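Local coordinates for protein LEOA (Escherichia coli, PDB 4AUR) that probably binds and hydrolyses GTP as a bacterial member of the dynamin family, joining a GTPase domain to a long helical stalk, at residues Lys178-Thr183 with Cys224-Pro229; Ser290-Glu295 with Glu412-Ser417; Glu295-Val300 with Asp551-Leu556. One frame throughout, in Å; residues are numbered along the deposited sequence.

Interaction 1: residues Lys178-Thr183 with Cys224-Pro229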
loop_
_atom_site.group_PDB
_atom_site.type_symbol
_atom_site.label_atom_id
_atom_site.label_comp_id
_atom_site.label_asym_id
_atom_site.label_seq_id
_atom_site.Cartn_x
_atom_site.Cartn_y
_atom_site.Cartn_z
ATOM N N LYS A 178 49.189 -17.791 -22.471
ATOM C CA LYS A 178 50.536 -18.363 -22.457
ATOM C C LYS A 178 51.065 -18.402 -21.026
ATOM O O LYS A 178 52.148 -17.912 -20.750
ATOM C CB LYS A 178 51.507 -17.588 -23.354
ATOM C CG LYS A 178 51.097 -17.473 -24.813
ATOM C CD LYS A 178 51.616 -16.182 -25.409
ATOM C CE LYS A 178 51.770 -16.255 -26.913
ATOM N NZ LYS A 178 52.336 -14.984 -27.454
HETATM N N MSE A 179 50.303 -18.979 -20.110
HETATM C CA MSE A 179 50.799 -19.097 -18.748
HETATM C C MSE A 179 51.898 -20.149 -18.675
HETATM O O MSE A 179 52.737 -20.124 -17.757
HETATM C CB MSE A 179 49.617 -19.312 -17.821
HETATM C CG MSE A 179 48.887 -17.985 -17.670
HETATM SE SE MSE A 179 49.491 -17.117 -16.018
HETATM C CE MSE A 179 50.280 -15.425 -16.607
ATOM N N ASP A 180 51.929 -21.059 -19.653
ATOM C CA ASP A 180 52.989 -22.068 -19.727
ATOM C C ASP A 180 54.377 -21.450 -19.557
ATOM O O ASP A 180 55.166 -21.923 -18.738
ATOM C CB ASP A 180 52.906 -22.932 -21.009
ATOM C CG ASP A 180 52.716 -22.114 -22.295
ATOM O OD1 ASP A 180 52.231 -20.965 -22.223
ATOM O OD2 ASP A 180 53.037 -22.630 -23.393
ATOM N N GLU A 181 54.674 -20.376 -20.282
ATOM C CA GLU A 181 56.007 -19.768 -20.175
ATOM C C GLU A 181 56.135 -18.835 -18.985
ATOM O O GLU A 181 56.921 -17.905 -19.010
ATOM C CB GLU A 181 56.468 -19.108 -21.487
ATOM C CG GLU A 181 55.526 -18.105 -22.132
ATOM C CD GLU A 181 55.321 -18.394 -23.614
ATOM O OE1 GLU A 181 55.062 -19.574 -23.949
ATOM O OE2 GLU A 181 55.430 -17.466 -24.445
ATOM N N VAL A 182 55.371 -19.103 -17.935
ATOM C CA VAL A 182 55.603 -18.487 -16.636
ATOM C C VAL A 182 55.596 -19.513 -15.481
ATOM O O VAL A 182 56.009 -19.197 -14.366
ATOM C CB VAL A 182 54.586 -17.341 -16.406
ATOM C CG1 VAL A 182 54.568 -16.868 -14.956
ATOM C CG2 VAL A 182 54.906 -16.170 -17.327
ATOM N N THR A 183 55.180 -20.748 -15.754
ATOM C CA THR A 183 54.936 -21.724 -14.691
ATOM C C THR A 183 54.800 -23.141 -15.245
ATOM O O THR A 183 54.721 -23.334 -16.454
ATOM C CB THR A 183 53.686 -21.313 -13.860
ATOM O OG1 THR A 183 54.062 -21.101 -12.499
ATOM C CG2 THR A 183 52.584 -22.357 -13.882
ATOM N N CYS A 224 43.464 -16.637 -16.199
ATOM C CA CYS A 224 44.781 -17.046 -16.643
ATOM C C CYS A 224 44.639 -18.341 -17.432
ATOM O O CYS A 224 43.911 -19.242 -17.033
ATOM C CB CYS A 224 45.709 -17.215 -15.441
ATOM S SG CYS A 224 45.883 -15.725 -14.411
ATOM N N VAL A 225 45.330 -18.439 -18.555
ATOM C CA VAL A 225 45.054 -19.500 -19.488
ATOM C C VAL A 225 46.302 -19.802 -20.311
ATOM O O VAL A 225 47.256 -19.016 -20.317
ATOM C CB VAL A 225 43.847 -19.055 -20.356
ATOM C CG1 VAL A 225 43.983 -19.417 -21.835
ATOM C CG2 VAL A 225 42.544 -19.580 -19.763
ATOM N N ALA A 226 46.303 -20.955 -20.982
ATOM C CA ALA A 226 47.394 -21.340 -21.860
ATOM C C ALA A 226 46.862 -21.949 -23.125
ATOM O O ALA A 226 47.041 -23.124 -23.362
ATOM C CB ALA A 226 48.286 -22.335 -21.150
ATOM N N SER A 227 46.226 -21.132 -23.952
ATOM C CA SER A 227 45.525 -21.601 -25.153
ATOM C C SER A 227 46.202 -22.744 -25.919
ATOM O O SER A 227 45.534 -23.662 -26.401
ATOM C CB SER A 227 45.352 -20.444 -26.130
ATOM O OG SER A 227 46.595 -20.079 -26.690
ATOM N N ASN A 228 47.521 -22.645 -26.050
ATOM C CA ASN A 228 48.331 -23.570 -26.838
ATOM C C ASN A 228 49.556 -23.945 -26.017
ATOM O O ASN A 228 50.620 -23.375 -26.215
ATOM C CB ASN A 228 48.737 -22.879 -28.150
ATOM C CG ASN A 228 49.568 -23.761 -29.064
ATOM O OD1 ASN A 228 49.762 -24.956 -28.813
ATOM N ND2 ASN A 228 50.061 -23.168 -30.148
ATOM N N PRO A 229 49.408 -24.894 -25.077
ATOM C CA PRO A 229 50.480 -25.173 -24.117
ATOM C C PRO A 229 51.588 -26.047 -24.694
ATOM O O PRO A 229 51.323 -26.882 -25.562
ATOM C CB PRO A 229 49.752 -25.883 -22.971
ATOM C CG PRO A 229 48.561 -26.505 -23.596
ATOM C CD PRO A 229 48.253 -25.781 -24.882
#
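Met179, modelled as selenomethionine, lays its side chain over the end of the Val225 carbonyl and finishes against Cys224. Its CG is 3.3 Å from Val225 O, and further out SE rests 3.8 Å from Cys224 CB. With CG anti to the carbonyl carbon (chi1 -75°) and the chain bent at the next two torsions, the selenium folds down onto the end of strand 221-224. A long, flexible, apolar chain suits this buried spot. The backbones are tied at the same place: Met179 N donates to Val225 O over 3.1 Å with an N-H...O angle of 147°. Ala226, small enough for the two loops to come close, sets its CB 4.1 Å from Asp180 N.

The residues from Asn177 to Asp180 read Asn-Lys-Met-Asp, the G4 (NKxD) signature of GTPases, and 224-229 follows the last strand where the G5 loop lies in this fold. Asn177, the first residue of the motif, accepts a hydrogen bond from Ser227 N through OD1, linking the two loops, while Lys178 sets out away from 224-229 and its NZ donates to Ser63 O in the probable P-loop. In relatives the G4 aspartate reads the guanine base, and Asp180 is probably its counterpart. Its carboxylate turns along the G5 side, OD2 standing 3.7 Å from Pro229 CA and accepting a weak hydrogen bond from Asn230 N. Pro229, a compact apolar ring, is buried beside Leu185.

Interaction 2: residues Ser290-Glu295 with Glu412-Ser417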
loop_
_atom_site.group_PDB
_atom_site.type_symbol
_atom_site.label_atom_id
_atom_site.label_comp_id
_atom_site.label_asym_id
_atom_site.label_seq_id
_atom_site.Cartn_x
_atom_site.Cartn_y
_atom_site.Cartn_z
ATOM N N SER A 290 1.165 0.309 -6.845
ATOM C CA SER A 290 0.693 -0.575 -5.750
ATOM C C SER A 290 0.962 -0.004 -4.362
ATOM O O SER A 290 0.252 -0.290 -3.448
ATOM C CB SER A 290 1.202 -2.037 -5.847
ATOM O OG SER A 290 2.526 -2.152 -6.320
ATOM N N ARG A 291 1.984 0.819 -4.237
ATOM C CA ARG A 291 2.342 1.463 -2.992
ATOM C C ARG A 291 1.277 2.462 -2.582
ATOM O O ARG A 291 1.116 2.722 -1.387
ATOM C CB ARG A 291 3.673 2.169 -3.207
ATOM C CG ARG A 291 4.276 2.947 -2.051
ATOM C CD ARG A 291 5.733 3.389 -2.352
ATOM N NE ARG A 291 5.850 4.736 -2.930
ATOM C CZ ARG A 291 5.487 5.873 -2.314
ATOM N NH1 ARG A 291 4.962 5.851 -1.081
ATOM N NH2 ARG A 291 5.636 7.050 -2.926
ATOM N N HIS A 292 0.549 3.023 -3.552
ATOM C CA HIS A 292 -0.528 3.974 -3.288
ATOM C C HIS A 292 -1.910 3.351 -3.373
ATOM O O HIS A 292 -2.869 3.959 -2.909
ATOM C CB HIS A 292 -0.500 5.093 -4.300
ATOM C CG HIS A 292 0.633 6.034 -4.113
ATOM N ND1 HIS A 292 0.808 6.760 -2.961
ATOM C CD2 HIS A 292 1.630 6.402 -4.944
ATOM C CE1 HIS A 292 1.877 7.523 -3.084
ATOM N NE2 HIS A 292 2.394 7.322 -4.280
ATOM N N LEU A 293 -2.035 2.183 -4.004
ATOM C CA LEU A 293 -3.232 1.358 -3.833
ATOM C C LEU A 293 -3.257 0.818 -2.388
ATOM O O LEU A 293 -4.321 0.580 -1.822
ATOM C CB LEU A 293 -3.274 0.204 -4.837
ATOM C CG LEU A 293 -4.518 -0.696 -4.808
ATOM C CD1 LEU A 293 -5.792 0.145 -4.809
ATOM C CD2 LEU A 293 -4.603 -1.747 -5.914
ATOM N N ASP A 294 -2.095 0.624 -1.769
ATOM C CA ASP A 294 -2.107 0.088 -0.420
ATOM C C ASP A 294 -2.659 1.138 0.514
ATOM O O ASP A 294 -3.438 0.836 1.419
ATOM C CB ASP A 294 -0.734 -0.337 0.035
ATOM C CG ASP A 294 -0.789 -1.187 1.263
ATOM O OD1 ASP A 294 -1.578 -2.155 1.316
ATOM O OD2 ASP A 294 -0.042 -0.889 2.193
ATOM N N GLU A 295 -2.273 2.385 0.254
ATOM C CA GLU A 295 -2.809 3.508 0.976
ATOM C C GLU A 295 -4.301 3.524 0.749
ATOM O O GLU A 295 -5.046 3.492 1.697
ATOM C CB GLU A 295 -2.179 4.800 0.512
ATOM C CG GLU A 295 -0.786 5.050 1.066
ATOM C CD GLU A 295 -0.053 6.122 0.272
ATOM O OE1 GLU A 295 -0.665 6.631 -0.686
ATOM O OE2 GLU A 295 1.129 6.450 0.574
ATOM N N GLU A 412 -1.434 15.487 -1.446
ATOM C CA GLU A 412 -2.620 15.740 -2.273
ATOM C C GLU A 412 -2.540 15.008 -3.602
ATOM O O GLU A 412 -3.544 14.879 -4.275
ATOM C CB GLU A 412 -2.869 17.234 -2.502
ATOM C CG GLU A 412 -4.275 17.703 -2.124
ATOM C CD GLU A 412 -5.379 17.206 -3.063
ATOM O OE1 GLU A 412 -5.710 17.882 -4.079
ATOM O OE2 GLU A 412 -5.951 16.152 -2.749
ATOM N N GLY A 413 -1.354 14.517 -3.957
ATOM C CA GLY A 413 -1.156 13.792 -5.196
ATOM C C GLY A 413 -0.943 12.300 -5.039
ATOM O O GLY A 413 -0.439 11.627 -5.943
ATOM N N ALA A 414 -1.349 11.761 -3.902
ATOM C CA ALA A 414 -1.030 10.375 -3.594
ATOM C C ALA A 414 -1.686 9.384 -4.556
ATOM O O ALA A 414 -1.114 8.331 -4.821
ATOM C CB ALA A 414 -1.392 10.065 -2.157
ATOM N N PHE A 415 -2.847 9.730 -5.100
ATOM C CA PHE A 415 -3.554 8.832 -6.019
ATOM C C PHE A 415 -3.412 9.164 -7.503
ATOM O O PHE A 415 -4.144 8.624 -8.319
ATOM C CB PHE A 415 -5.046 8.830 -5.725
ATOM C CG PHE A 415 -5.397 8.509 -4.312
ATOM C CD1 PHE A 415 -4.595 7.664 -3.532
ATOM C CD2 PHE A 415 -6.544 9.039 -3.750
ATOM C CE1 PHE A 415 -4.943 7.376 -2.222
ATOM C CE2 PHE A 415 -6.895 8.734 -2.455
ATOM C CZ PHE A 415 -6.102 7.898 -1.694
ATOM N N ARG A 416 -2.519 10.060 -7.881
ATOM C CA ARG A 416 -2.397 10.334 -9.307
ATOM C C ARG A 416 -1.784 9.168 -10.072
ATOM O O ARG A 416 -2.080 8.999 -11.246
ATOM C CB ARG A 416 -1.630 11.623 -9.571
ATOM C CG ARG A 416 -2.386 12.858 -9.097
ATOM C CD ARG A 416 -1.628 14.130 -9.403
ATOM N NE ARG A 416 -2.579 15.108 -9.879
ATOM C CZ ARG A 416 -2.889 15.334 -11.156
ATOM N NH1 ARG A 416 -2.296 14.719 -12.184
ATOM N NH2 ARG A 416 -3.823 16.227 -11.406
ATOM N N SER A 417 -0.981 8.345 -9.397
ATOM C CA SER A 417 -0.389 7.165 -10.036
ATOM C C SER A 417 -1.400 6.107 -10.333
ATOM O O SER A 417 -1.092 5.192 -11.059
ATOM C CB SER A 417 0.674 6.538 -9.164
ATOM O OG SER A 417 0.291 6.703 -7.839
#
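His292 and Glu295 both hold CG anti to the carbonyl carbon (chi1 -72° and -78°), which swings the imidazole and the carboxylate off one side of their helix toward Ala414. The extended glutamate chain beyond CG carries OE1 to the edge of the imidazole, in its plane. There ND1 donates to Glu295 OE1 across 2.7 Å, nearly straight at 175°, although the donor stands above the carboxylate plane. Three residues apart on a helix, histidine and glutamate are well spaced for such a bond, and it fixes the rotation of the ring. The carboxylate would probably also stabilise a protonated imidazole.

One ring face is thereby turned to the loop. Ala414 O sits over it, displaced toward the rim, with His292 CG 3.0 Å away; ND1 is about as near but is poorly aimed at this oxygen and is already used by the glutamate. Ser417 OG approaches the same ring obliquely, 3.2 Å from CD2. The methyl group of Ala414 lies beside the two helix side chains, its CB 3.8 Å from Glu295 OE1, where a small residue suits the place.

Phe415 leaves its backbone pointing away from the helix, yet its ring returns far enough for CE1 to lie 4.1 Å from His292 O. Leu410, Pro430 and Leu433 also touch this large apolar ring. Ala414 and Phe415 are the central residues of a type I beta turn from Gly413 to Arg416. Within the dynamin-like helical domain, this turn, in the loop after helix 368-408, packs against the long helix 275-343 at a histidine-carboxylate hydrogen bond.

Interaction 3: residues Glu295-Val300 with Asp551-Leu556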
loop_
_atom_site.group_PDB
_atom_site.type_symbol
_atom_site.label_atom_id
_atom_site.label_comp_id
_atom_site.label_asym_id
_atom_site.label_seq_id
_atom_site.Cartn_x
_atom_site.Cartn_y
_atom_site.Cartn_z
ATOM N N GLU A 295 -2.273 2.385 0.254
ATOM C CA GLU A 295 -2.809 3.508 0.976
ATOM C C GLU A 295 -4.301 3.524 0.749
ATOM O O GLU A 295 -5.046 3.492 1.697
ATOM C CB GLU A 295 -2.179 4.800 0.512
ATOM C CG GLU A 295 -0.786 5.050 1.066
ATOM C CD GLU A 295 -0.053 6.122 0.272
ATOM O OE1 GLU A 295 -0.665 6.631 -0.686
ATOM O OE2 GLU A 295 1.129 6.450 0.574
ATOM N N LEU A 296 -4.744 3.529 -0.504
ATOM C CA LEU A 296 -6.191 3.616 -0.777
ATOM C C LEU A 296 -6.971 2.487 -0.122
ATOM O O LEU A 296 -8.047 2.736 0.393
ATOM C CB LEU A 296 -6.505 3.635 -2.268
ATOM C CG LEU A 296 -7.973 3.682 -2.633
ATOM C CD1 LEU A 296 -8.600 4.911 -2.020
ATOM C CD2 LEU A 296 -8.202 3.707 -4.114
ATOM N N ASN A 297 -6.442 1.273 -0.127
ATOM C CA ASN A 297 -7.135 0.147 0.484
ATOM C C ASN A 297 -7.316 0.381 1.972
ATOM O O ASN A 297 -8.361 0.093 2.509
ATOM C CB ASN A 297 -6.380 -1.209 0.274
ATOM C CG ASN A 297 -6.282 -1.662 -1.195
ATOM O OD1 ASN A 297 -5.385 -2.424 -1.535
ATOM N ND2 ASN A 297 -7.183 -1.211 -2.059
ATOM N N THR A 298 -6.269 0.874 2.628
ATOM C CA THR A 298 -6.303 1.161 4.043
ATOM C C THR A 298 -7.428 2.128 4.334
ATOM O O THR A 298 -8.109 2.007 5.340
ATOM C CB THR A 298 -5.008 1.825 4.544
ATOM O OG1 THR A 298 -3.885 0.987 4.295
ATOM C CG2 THR A 298 -5.074 2.075 6.041
ATOM N N PHE A 299 -7.627 3.096 3.456
ATOM C CA PHE A 299 -8.623 4.110 3.712
ATOM C C PHE A 299 -9.991 3.541 3.500
ATOM O O PHE A 299 -10.866 3.785 4.275
ATOM C CB PHE A 299 -8.482 5.355 2.826
ATOM C CG PHE A 299 -9.726 6.184 2.829
ATOM C CD1 PHE A 299 -10.123 6.828 3.990
ATOM C CD2 PHE A 299 -10.557 6.220 1.748
ATOM C CE1 PHE A 299 -11.301 7.544 4.049
ATOM C CE2 PHE A 299 -11.740 6.914 1.802
ATOM C CZ PHE A 299 -12.113 7.584 2.950
ATOM N N VAL A 300 -10.173 2.804 2.421
ATOM C CA VAL A 300 -11.482 2.306 2.056
ATOM C C VAL A 300 -11.893 1.205 2.989
ATOM O O VAL A 300 -13.064 1.074 3.273
ATOM C CB VAL A 300 -11.505 1.746 0.638
ATOM C CG1 VAL A 300 -12.873 1.157 0.306
ATOM C CG2 VAL A 300 -11.111 2.819 -0.361
ATOM N N ASP A 551 -16.188 1.386 -5.974
ATOM C CA ASP A 551 -16.175 0.964 -7.368
ATOM C C ASP A 551 -14.749 0.973 -7.908
ATOM O O ASP A 551 -14.332 0.051 -8.625
ATOM C CB ASP A 551 -17.013 1.885 -8.265
ATOM C CG ASP A 551 -18.523 1.837 -7.958
ATOM O OD1 ASP A 551 -18.956 1.058 -7.061
ATOM O OD2 ASP A 551 -19.284 2.606 -8.613
ATOM N N ASN A 552 -14.007 2.018 -7.588
ATOM C CA ASN A 552 -12.674 2.207 -8.138
ATOM C C ASN A 552 -11.665 1.305 -7.499
ATOM O O ASN A 552 -10.792 0.756 -8.162
ATOM C CB ASN A 552 -12.215 3.666 -7.982
ATOM C CG ASN A 552 -12.605 4.520 -9.166
ATOM O OD1 ASN A 552 -12.001 4.432 -10.228
ATOM N ND2 ASN A 552 -13.635 5.331 -8.998
ATOM N N ARG A 553 -11.769 1.159 -6.197
ATOM C CA ARG A 553 -10.804 0.368 -5.483
ATOM C C ARG A 553 -10.885 -1.076 -5.946
ATOM O O ARG A 553 -9.877 -1.767 -6.006
ATOM C CB ARG A 553 -11.066 0.467 -4.016
ATOM C CG ARG A 553 -10.004 -0.138 -3.156
ATOM C CD ARG A 553 -10.665 -0.892 -2.024
ATOM N NE ARG A 553 -11.164 -2.183 -2.482
ATOM C CZ ARG A 553 -10.394 -3.253 -2.637
ATOM N NH1 ARG A 553 -9.107 -3.178 -2.388
ATOM N NH2 ARG A 553 -10.895 -4.392 -3.049
ATOM N N GLN A 554 -12.081 -1.536 -6.279
ATOM C CA GLN A 554 -12.236 -2.898 -6.723
ATOM C C GLN A 554 -11.541 -3.111 -8.035
ATOM O O GLN A 554 -10.733 -4.026 -8.124
ATOM C CB GLN A 554 -13.688 -3.290 -6.867
ATOM C CG GLN A 554 -14.286 -3.831 -5.597
ATOM C CD GLN A 554 -13.766 -5.183 -5.174
ATOM O OE1 GLN A 554 -13.859 -5.529 -4.010
ATOM N NE2 GLN A 554 -13.255 -5.963 -6.112
ATOM N N LYS A 555 -11.858 -2.280 -9.041
ATOM C CA LYS A 555 -11.251 -2.399 -10.367
ATOM C C LYS A 555 -9.756 -2.404 -10.161
ATOM O O LYS A 555 -9.102 -3.326 -10.565
ATOM C CB LYS A 555 -11.714 -1.309 -11.361
ATOM C CG LYS A 555 -10.836 -0.034 -11.447
ATOM C CD LYS A 555 -11.152 0.882 -12.668
ATOM C CE LYS A 555 -10.323 2.182 -12.701
ATOM N NZ LYS A 555 -10.175 2.755 -14.084
ATOM N N LEU A 556 -9.225 -1.418 -9.458
ATOM C CA LEU A 556 -7.788 -1.332 -9.250
ATOM C C LEU A 556 -7.177 -2.561 -8.580
ATOM O O LEU A 556 -6.038 -2.894 -8.858
ATOM C CB LEU A 556 -7.433 -0.086 -8.437
ATOM C CG LEU A 556 -7.685 1.265 -9.090
ATOM C CD1 LEU A 556 -7.407 2.365 -8.094
ATOM C CD2 LEU A 556 -6.827 1.483 -10.304
#
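Val300 against the methylenes of Arg553 is the tight part of this contact; Leu296 and Leu556 meet more loosely as its buried apolar flank, and the arginine spans from there to the more open side. Val300 presses its branches on the aliphatic part of the arginine, CG1 to Arg553 CD being 3.8 Å. On the flank, Leu296 CD2 meets Leu556 CD1 at 4.3 Å, and the same methyl group lies 4.3 Å from Arg553 CB. The segment axes stay 10.7 Å apart at closest, a separation for which leucine and arginine supply the length, while valine offers a compact apolar surface to the arginine CD. Ile549 and Arg550 add further cover to Val300.

Arginine suits the border between the two regions, having methylenes for the apolar side and a charged end for the polar one. Its first torsion, with CG anti to the backbone N (chi1 -171°), projects the chain at the facing helix, and bends further out turn the guanidinium aside. Asn297, partly exposed, crosses this chain at about a right angle. Its CG lies at the guanidinium edge, 3.4 Å from Arg553 NH1, while the amide plane is tilted 60° from that of the guanidinium. Toward solvent the hold is slighter: NH2 of Arg553 makes a weak, 3.3 Å hydrogen bond to OE1 of the exposed Gln554, its own neighbour in sequence.

The two segments cross about 42° from antiparallel. Here an apolar strip with a polar border joins 295-300 to 551-556, one local contact between helices 275-343 and 547-567, as expected in the elongated helical bundle of a dynamin-like stalk.

Overall arrangement
Interaction 1 comes first along the chain and closes before the others open. It belongs to the GTPase end, joining the loops after strands 172-177 and 221-224, neighbours in the central sheet. Interactions 2 and 3 lie in the helical domain, their centres 60 and 66 Å from that of interaction 1 and only 10 Å from each other. They share Glu295 and helix 275-343, and their segments alternate in sequence. Leu293 packs on Leu556 and Phe415 on Leu296, so the two contacts interlock along one helix. Distant parts of the sequence are thus gathered near the centre of the molecule, within the helical domain and well away from the probable nucleotide site.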